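Local coordinates for protein Niban 2 (Homo sapiens, PDB 7CTP), which may help suppress apoptosis and may promote melanoma cell invasion in vitro, the piece here holding its PH domain and a large helical region, at residues 516-519 with 520-523; 213-216 with 217-221. All coordinates share one frame; numbering follows the deposited sequence.

Contact 1. Residues 516-519 with 520-523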
loop_
_atom_site.group_PDB
_atom_site.type_symbol
_atom_site.label_atom_id
_atom_site.label_comp_id
_atom_site.label_asym_id
_atom_site.label_seq_id
_atom_site.Cartn_x
_atom_site.Cartn_y
_atom_site.Cartn_z
ATOM N N PRO A 516 -5.989 -29.467 -11.280
ATOM C CA PRO A 516 -4.883 -29.886 -12.155
ATOM C C PRO A 516 -5.316 -30.757 -13.323
ATOM O O PRO A 516 -4.601 -30.813 -14.333
ATOM C CB PRO A 516 -3.950 -30.646 -11.201
ATOM C CG PRO A 516 -4.200 -30.002 -9.876
ATOM C CD PRO A 516 -5.669 -29.723 -9.860
ATOM N N ARG A 517 -6.471 -31.418 -13.232
ATOM C CA ARG A 517 -6.941 -32.237 -14.346
ATOM C C ARG A 517 -7.248 -31.402 -15.582
ATOM O O ARG A 517 -7.270 -31.946 -16.692
ATOM C CB ARG A 517 -8.172 -33.049 -13.918
ATOM C CG ARG A 517 -9.514 -32.406 -14.252
ATOM C CD ARG A 517 -10.664 -32.993 -13.424
ATOM N NE ARG A 517 -11.963 -32.509 -13.892
ATOM C CZ ARG A 517 -13.069 -32.467 -13.153
ATOM N NH1 ARG A 517 -13.052 -32.880 -11.890
ATOM N NH2 ARG A 517 -14.197 -32.011 -13.681
ATOM N N PHE A 518 -7.458 -30.093 -15.421
ATOM C CA PHE A 518 -7.729 -29.209 -16.550
ATOM C C PHE A 518 -6.467 -28.733 -17.260
ATOM O O PHE A 518 -6.588 -28.053 -18.282
ATOM C CB PHE A 518 -8.508 -27.967 -16.104
ATOM C CG PHE A 518 -9.898 -28.249 -15.581
ATOM C CD1 PHE A 518 -10.940 -28.538 -16.447
ATOM C CD2 PHE A 518 -10.163 -28.191 -14.220
ATOM C CE1 PHE A 518 -12.221 -28.781 -15.968
ATOM C CE2 PHE A 518 -11.441 -28.436 -13.735
ATOM C CZ PHE A 518 -12.469 -28.732 -14.611
ATOM N N GLN A 519 -5.275 -29.030 -16.727
ATOM C CA GLN A 519 -4.048 -28.550 -17.358
ATOM C C GLN A 519 -3.936 -29.047 -18.789
ATOM O O GLN A 519 -3.440 -28.330 -19.666
ATOM C CB GLN A 519 -2.821 -28.987 -16.568
ATOM C CG GLN A 519 -1.515 -28.428 -17.142
ATOM C CD GLN A 519 -1.402 -26.938 -16.951
ATOM O OE1 GLN A 519 -1.768 -26.410 -15.899
ATOM N NE2 GLN A 519 -0.887 -26.241 -17.964
ATOM N N GLU A 520 -4.395 -30.274 -19.042
ATOM C CA GLU A 520 -4.223 -30.904 -20.345
ATOM C C GLU A 520 -4.955 -30.174 -21.461
ATOM O O GLU A 520 -4.701 -30.465 -22.634
ATOM C CB GLU A 520 -4.691 -32.360 -20.269
ATOM C CG GLU A 520 -6.157 -32.507 -19.905
ATOM C CD GLU A 520 -6.631 -33.947 -19.947
ATOM O OE1 GLU A 520 -7.857 -34.168 -19.832
ATOM O OE2 GLU A 520 -5.778 -34.849 -20.086
ATOM N N LEU A 521 -5.835 -29.228 -21.130
ATOM C CA LEU A 521 -6.560 -28.439 -22.119
ATOM C C LEU A 521 -5.778 -27.231 -22.620
ATOM O O LEU A 521 -6.224 -26.579 -23.572
ATOM C CB LEU A 521 -7.879 -27.946 -21.531
ATOM C CG LEU A 521 -8.814 -28.986 -20.917
ATOM C CD1 LEU A 521 -10.004 -28.291 -20.266
ATOM C CD2 LEU A 521 -9.277 -29.995 -21.970
ATOM N N ILE A 522 -4.643 -26.913 -22.010
ATOM C CA ILE A 522 -3.890 -25.709 -22.343
ATOM C C ILE A 522 -2.787 -26.087 -23.325
ATOM O O ILE A 522 -1.889 -26.867 -22.998
ATOM C CB ILE A 522 -3.313 -25.039 -21.090
ATOM C CG1 ILE A 522 -4.437 -24.518 -20.183
ATOM C CG2 ILE A 522 -2.387 -23.888 -21.473
ATOM C CD1 ILE A 522 -3.956 -24.153 -18.797
ATOM N N PHE A 523 -2.871 -25.548 -24.539
ATOM C CA PHE A 523 -1.811 -25.707 -25.529
ATOM C C PHE A 523 -0.475 -25.257 -24.947
ATOM O O PHE A 523 -0.375 -24.168 -24.373
ATOM C CB PHE A 523 -2.178 -24.888 -26.765
ATOM C CG PHE A 523 -1.132 -24.895 -27.847
ATOM C CD1 PHE A 523 -0.504 -26.065 -28.231
ATOM C CD2 PHE A 523 -0.816 -23.722 -28.504
ATOM C CE1 PHE A 523 0.446 -26.057 -29.249
ATOM C CE2 PHE A 523 0.127 -23.704 -29.520
ATOM C CZ PHE A 523 0.763 -24.874 -29.885
HETATM O O HOH W 1 -0.368 -27.355 -20.642
#

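Contact 2. Residues 213-216 with 217-221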
loop_
_atom_site.group_PDB
_atom_site.type_symbol
_atom_site.label_atom_id
_atom_site.label_comp_id
_atom_site.label_asym_id
_atom_site.label_seq_id
_atom_site.Cartn_x
_atom_site.Cartn_y
_atom_site.Cartn_z
ATOM N N ARG A 213 -0.261 -13.463 -3.526
ATOM C CA ARG A 213 -1.541 -14.007 -3.091
ATOM C C ARG A 213 -1.619 -15.503 -3.364
ATOM O O ARG A 213 -2.082 -16.271 -2.510
ATOM C CB ARG A 213 -2.691 -13.272 -3.779
ATOM C CG ARG A 213 -4.071 -13.786 -3.360
ATOM C CD ARG A 213 -5.197 -13.006 -4.030
ATOM N NE ARG A 213 -4.987 -12.855 -5.471
ATOM C CZ ARG A 213 -5.195 -13.807 -6.376
ATOM N NH1 ARG A 213 -5.625 -15.004 -6.004
ATOM N NH2 ARG A 213 -4.975 -13.552 -7.660
ATOM N N MET A 214 -1.146 -15.943 -4.540
ATOM C CA MET A 214 -1.209 -17.366 -4.872
ATOM C C MET A 214 -0.301 -18.196 -3.986
ATOM O O MET A 214 -0.651 -19.327 -3.624
ATOM C CB MET A 214 -0.851 -17.620 -6.342
ATOM C CG MET A 214 -1.594 -16.808 -7.372
ATOM S SD MET A 214 -3.329 -17.244 -7.517
ATOM C CE MET A 214 -3.375 -18.896 -6.848
ATOM N N TYR A 215 0.886 -17.677 -3.665
ATOM C CA TYR A 215 1.750 -18.366 -2.717
ATOM C C TYR A 215 1.067 -18.507 -1.361
ATOM O O TYR A 215 1.045 -19.596 -0.774
ATOM C CB TYR A 215 3.092 -17.639 -2.571
ATOM C CG TYR A 215 3.995 -18.292 -1.535
ATOM C CD1 TYR A 215 3.877 -17.986 -0.183
ATOM C CD2 TYR A 215 4.931 -19.247 -1.906
ATOM C CE1 TYR A 215 4.665 -18.595 0.764
ATOM C CE2 TYR A 215 5.739 -19.861 -0.949
ATOM C CZ TYR A 215 5.590 -19.536 0.378
ATOM O OH TYR A 215 6.387 -20.145 1.335
ATOM N N ARG A 216 0.504 -17.410 -0.847
ATOM C CA ARG A 216 -0.163 -17.465 0.449
ATOM C C ARG A 216 -1.353 -18.423 0.416
ATOM O O ARG A 216 -1.559 -19.194 1.361
ATOM C CB ARG A 216 -0.568 -16.054 0.888
ATOM C CG ARG A 216 0.656 -15.219 1.317
ATOM C CD ARG A 216 0.335 -13.877 1.971
ATOM N NE ARG A 216 0.090 -13.973 3.417
ATOM C CZ ARG A 216 -1.113 -13.812 3.954
ATOM N NH1 ARG A 216 -1.289 -13.900 5.263
ATOM N NH2 ARG A 216 -2.145 -13.545 3.164
ATOM N N GLN A 217 -2.112 -18.427 -0.684
ATOM C CA GLN A 217 -3.216 -19.375 -0.825
ATOM C C GLN A 217 -2.723 -20.816 -0.778
ATOM O O GLN A 217 -3.416 -21.696 -0.262
ATOM C CB GLN A 217 -3.969 -19.109 -2.130
ATOM C CG GLN A 217 -4.952 -17.962 -2.042
ATOM C CD GLN A 217 -5.615 -17.639 -3.364
ATOM O OE1 GLN A 217 -6.107 -16.531 -3.555
ATOM N NE2 GLN A 217 -5.613 -18.595 -4.291
ATOM N N SER A 218 -1.530 -21.080 -1.314
ATOM C CA SER A 218 -0.983 -22.434 -1.293
ATOM C C SER A 218 -0.591 -22.864 0.114
ATOM O O SER A 218 -0.433 -24.065 0.366
ATOM C CB SER A 218 0.211 -22.526 -2.242
ATOM O OG SER A 218 1.409 -22.132 -1.593
ATOM N N LYS A 219 -0.446 -21.909 1.033
ATOM C CA LYS A 219 -0.230 -22.172 2.450
ATOM C C LYS A 219 -1.518 -22.045 3.249
ATOM O O LYS A 219 -1.475 -21.896 4.479
ATOM C CB LYS A 219 0.835 -21.219 2.996
ATOM C CG LYS A 219 2.097 -21.184 2.144
ATOM C CD LYS A 219 2.769 -22.548 2.091
ATOM C CE LYS A 219 4.034 -22.492 1.233
ATOM N NZ LYS A 219 4.578 -23.845 0.919
ATOM N N GLU A 220 -2.657 -22.079 2.558
ATOM C CA GLU A 220 -3.984 -22.002 3.160
ATOM C C GLU A 220 -4.218 -20.667 3.868
ATOM O O GLU A 220 -4.951 -20.594 4.855
ATOM C CB GLU A 220 -4.226 -23.203 4.088
ATOM C CG GLU A 220 -4.339 -24.512 3.277
ATOM C CD GLU A 220 -4.429 -25.783 4.114
ATOM O OE1 GLU A 220 -3.405 -26.494 4.236
ATOM O OE2 GLU A 220 -5.530 -26.092 4.625
ATOM N N LEU A 221 -3.627 -19.589 3.343
ATOM C CA LEU A 221 -3.812 -18.239 3.873
ATOM C C LEU A 221 -4.608 -17.422 2.860
ATOM O O LEU A 221 -4.097 -17.078 1.787
ATOM C CB LEU A 221 -2.470 -17.576 4.174
ATOM C CG LEU A 221 -1.555 -18.295 5.160
ATOM C CD1 LEU A 221 -0.255 -17.529 5.305
ATOM C CD2 LEU A 221 -2.241 -18.452 6.505
HETATM O O HOH W 2 -3.829 -15.258 -0.181
#

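Contact 1. Residues 516-519 with 520-523
A short 3-10 turn in the loop between helix 464-511 and helix 532-555 brings Phe518 and Gln519 against Leu521 and Ile522, with the i to i+3 backbone bonds that define such a turn. Leu521 N donates to Phe518 O over 3.2 Å, and Ile522 N donates to Gln519 O over 3.0 Å; both bonds are nearly straight, yet each N-H comes in above the plane of its carbonyl. The side chains of Phe518 and Leu521 run alongside each other, and Leu521 CD1 meets the ring edge in its plane, 3.9 Å from Phe518 CD1. Gln519 sends CG anti to the backbone N (chi1 -176°) and then bends at chi2 (69°), which brings NE2 to 3.8 Å from Ile522 CD1. A water accepts from Gln519 NE2 at 2.9 Å and donates to Ile522 O at 2.8 Å, tying the amide to the end of the turn. Glu520 CG rests 3.4 Å from Arg517 O. Arg517 itself forms a salt bridge with Glu514 and a cation-pi contact with Phe325. Phe518 and Ile522 are buried, both packing on Leu318 of helix 260-337 and on Val532 of helix 532-555, so the turn bridges these two helices.

Contact 2. Residues 213-216 with 217-221
Arg213 and Gln217 pair one turn apart at the C-terminal end of helix 204-218, which a Schellman motif closes. Gln217 N donates to Arg213 O (2.8 Å) and Ser218 N to Met214 O. Gln217 CG leaves anti to the carbonyl carbon (chi1 -80°) and the chain runs extended, carrying OE1 alongside Arg213, whose NH1 donates to it over 2.9 Å; the oxygen lies in the guanidinium plane, the donor above the amide plane. Gln217 NE2 donates to Glu537, which also salt-bridges Arg213 NH1, while Arg213 NH2 pairs with Asp210. With Gln217 cut back to an alanine, Arg213 NH1 is likely to lose its amide acceptor and Glu537 one of its donors.

Arg216 O takes two bonds from opposite faces, from Lys219 N at 3.0 Å and Leu221 N at 2.9 Å. Glu220, with positive phi (63°), lets the chain reverse, its N donating to Gln217 O. Tyr215 O receives weak bonds from Ser218 N and Lys219 N; Ser218 OG, on a lone pair at 2.7 Å, is its firmer donor. A water donates to Arg213 O and Leu221 O. Leu221 CB covers one face of the Arg216 guanidinium, whose NH1 pairs with Glu242. The Lys219 chain crosses Tyr215 at a slant, CE 3.3 Å from Tyr215 OH; that hydroxyl bonds to Glu243, and Lys219 NZ salt-bridges Glu26. Met214 packs on helices 10-48 and 532-555, Tyr215 on 10-48 and 232-252.

Overall arrangement
Both contacts are local turns, one a 3-10 segment in a loop and the other a helix terminus. They lie in series, residues 213-221 closing long before 516-523 begins. Their centres lie 21 Å apart and their nearest atoms about 11 Å apart, so they do not touch, although both lie on the same side of the chain's centre. Contact 2 is the more central, 19 Å from that centre against 35 Å for contact 1. Helix 532-555 connects them: Val532, its first residue, meets contact 1, while the next residue, Glu533, and Glu537 a turn later meet contact 2.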